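Local coordinates for reticulocyte binding protein (Streptococcus agalactiae COH1, PDB 3FAX) that probably hydrolyses alpha-1,6 linkages in pullulan- or glycogen-like alpha-glucans, as a pullulanase-type member of the alpha-amylase superfamily, at residues V61-I66 with I82-L87. Numbering follows the deposited sequence.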
loop_
_atom_site.group_PDB
_atom_site.type_symbol
_atom_site.label_atom_id
_atom_site.label_comp_id
_atom_site.label_asym_id
_atom_site.label_seq_id
_atom_site.Cartn_x
_atom_site.Cartn_y
_atom_site.Cartn_z
ATOM N N VAL A 61 -35.682 -20.553 30.740
ATOM C CA VAL A 61 -35.597 -21.938 30.295
ATOM C C VAL A 61 -34.436 -22.610 31.029
ATOM O O VAL A 61 -33.404 -21.984 31.281
ATOM C CB VAL A 61 -35.397 -22.034 28.771
ATOM C CG1 VAL A 61 -35.488 -23.476 28.318
ATOM C CG2 VAL A 61 -36.440 -21.194 28.047
ATOM N N ASP A 62 -34.625 -23.885 31.362
ATOM C CA ASP A 62 -33.726 -24.630 32.243
ATOM C C ASP A 62 -32.836 -25.564 31.424
ATOM O O ASP A 62 -33.127 -25.851 30.268
ATOM C CB ASP A 62 -34.566 -25.452 33.233
ATOM C CG ASP A 62 -34.017 -25.433 34.641
ATOM O OD1 ASP A 62 -33.744 -24.337 35.171
ATOM O OD2 ASP A 62 -33.889 -26.523 35.233
ATOM N N LYS A 63 -31.756 -26.046 32.030
ATOM C CA LYS A 63 -30.901 -27.047 31.391
ATOM C C LYS A 63 -31.703 -28.324 31.123
ATOM O O LYS A 63 -31.514 -28.978 30.091
ATOM C CB LYS A 63 -29.691 -27.363 32.273
ATOM C CG LYS A 63 -28.571 -28.113 31.569
ATOM C CD LYS A 63 -27.892 -29.086 32.519
ATOM C CE LYS A 63 -26.667 -29.735 31.901
ATOM N NZ LYS A 63 -25.464 -28.885 32.051
ATOM N N THR A 64 -32.599 -28.659 32.054
ATOM C CA THR A 64 -33.448 -29.854 31.960
ATOM C C THR A 64 -34.514 -29.750 30.867
ATOM O O THR A 64 -34.783 -30.727 30.167
ATOM C CB THR A 64 -34.178 -30.130 33.294
ATOM O OG1 THR A 64 -33.275 -29.933 34.388
ATOM C CG2 THR A 64 -34.728 -31.552 33.325
ATOM N N GLU A 65 -35.129 -28.574 30.741
ATOM C CA GLU A 65 -36.162 -28.346 29.726
ATOM C C GLU A 65 -35.553 -28.306 28.321
ATOM O O GLU A 65 -36.202 -28.702 27.354
ATOM C CB GLU A 65 -36.932 -27.039 29.978
ATOM C CG GLU A 65 -37.419 -26.803 31.414
ATOM C CD GLU A 65 -38.201 -27.966 31.993
ATOM O OE1 GLU A 65 -38.943 -28.636 31.242
ATOM O OE2 GLU A 65 -38.072 -28.205 33.210
ATOM N N ILE A 66 -34.316 -27.820 28.211
ATOM C CA ILE A 66 -33.628 -27.739 26.917
ATOM C C ILE A 66 -33.184 -29.127 26.453
ATOM O O ILE A 66 -33.437 -29.499 25.307
ATOM C CB ILE A 66 -32.412 -26.781 26.961
ATOM C CG1 ILE A 66 -32.877 -25.346 27.192
ATOM C CG2 ILE A 66 -31.628 -26.836 25.658
ATOM C CD1 ILE A 66 -31.799 -24.438 27.719
ATOM N N ILE A 82 -26.463 -36.941 22.884
ATOM C CA ILE A 82 -26.209 -35.593 23.363
ATOM C C ILE A 82 -25.556 -35.714 24.743
ATOM O O ILE A 82 -26.176 -36.167 25.701
ATOM C CB ILE A 82 -27.535 -34.779 23.357
ATOM C CG1 ILE A 82 -27.286 -33.304 23.074
ATOM C CG2 ILE A 82 -28.346 -34.988 24.653
ATOM C CD1 ILE A 82 -28.515 -32.603 22.532
ATOM N N SER A 83 -24.284 -35.337 24.820
ATOM C CA SER A 83 -23.434 -35.650 25.975
ATOM C C SER A 83 -23.662 -34.695 27.154
ATOM O O SER A 83 -23.667 -35.116 28.307
ATOM C CB SER A 83 -21.962 -35.621 25.546
ATOM O OG SER A 83 -21.166 -36.486 26.331
ATOM N N ASP A 84 -23.839 -33.411 26.849
ATOM C CA ASP A 84 -24.117 -32.377 27.846
ATOM C C ASP A 84 -24.439 -31.058 27.135
ATOM O O ASP A 84 -24.070 -30.866 25.975
ATOM C CB ASP A 84 -22.912 -32.176 28.785
ATOM C CG ASP A 84 -23.302 -31.591 30.150
ATOM O OD1 ASP A 84 -24.507 -31.458 30.467
ATOM O OD2 ASP A 84 -22.378 -31.269 30.926
ATOM N N ILE A 85 -25.137 -30.154 27.817
ATOM C CA ILE A 85 -25.265 -28.786 27.326
ATOM C C ILE A 85 -24.830 -27.814 28.406
ATOM O O ILE A 85 -24.942 -28.115 29.597
ATOM C CB ILE A 85 -26.696 -28.446 26.816
ATOM C CG1 ILE A 85 -27.728 -28.481 27.943
ATOM C CG2 ILE A 85 -27.098 -29.401 25.706
ATOM C CD1 ILE A 85 -29.151 -28.265 27.451
ATOM N N THR A 86 -24.290 -26.672 27.982
ATOM C CA THR A 86 -24.006 -25.572 28.897
ATOM C C THR A 86 -24.592 -24.298 28.324
ATOM O O THR A 86 -24.361 -23.973 27.160
ATOM C CB THR A 86 -22.499 -25.384 29.151
ATOM O OG1 THR A 86 -21.886 -26.660 29.388
ATOM C CG2 THR A 86 -22.277 -24.474 30.364
ATOM N N LEU A 87 -25.351 -23.589 29.155
ATOM C CA LEU A 87 -26.015 -22.361 28.752
ATOM C C LEU A 87 -25.092 -21.169 28.965
ATOM O O LEU A 87 -24.488 -21.023 30.030
ATOM C CB LEU A 87 -27.294 -22.145 29.574
ATOM C CG LEU A 87 -28.459 -23.119 29.394
ATOM C CD1 LEU A 87 -28.015 -24.589 29.492
ATOM C CD2 LEU A 87 -29.530 -22.801 30.423
#
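Lys63, in the first turn of helix 63-69, reaches out to strand 79-88 at Ile85 and ends beside Asp84. The bond from CA to CB runs neither toward the strand nor away from it, and CG is anti to the backbone N (chi1 -165°). That torsion sets CG of Lys63 3.7 Å from CG1 of Ile85, with the two side chains sliding past each other in opposite directions, while CD1 of Leu87 flanks CG of Lys63 at 4.1 Å. CD only carries the chain on to CE, and CE of Lys63 comes within 3.1 Å of OD1 of Asp84. A bend at chi4 (85°) then turns the ammonium onto the backbone: NZ of Lys63 donates to O of Ile85 at 2.6 Å, meeting that carbonyl almost head-on (C=O...N angle 173°). NZ of Lys63 also forms a salt bridge with OD1 of Asp84 at 3.2 Å, the two side chains crossing at about a right angle. OD1 accepts a weak bond from the amide of Ile85 as well, which may help to orient the carboxylate, and its charge probably favours the ammonium there. Away from the ammonium, Ile66 presses CG2 against CD1 of Ile85 at 3.4 Å, and CD1 of Ile66 meets CD2 of Leu87 tip to tip at 3.9 Å. The contact thus packs a short helix on a strand of the N-terminal sheet, its centre about 50 Å from the centre of the chain. Leu67 of the same helix also touches Ile85, Ile66 and Leu87 share Leu94 of the antiparallel strand 93-98, and a classic beta bulge at Ser83 and Asp84 faces Lys97.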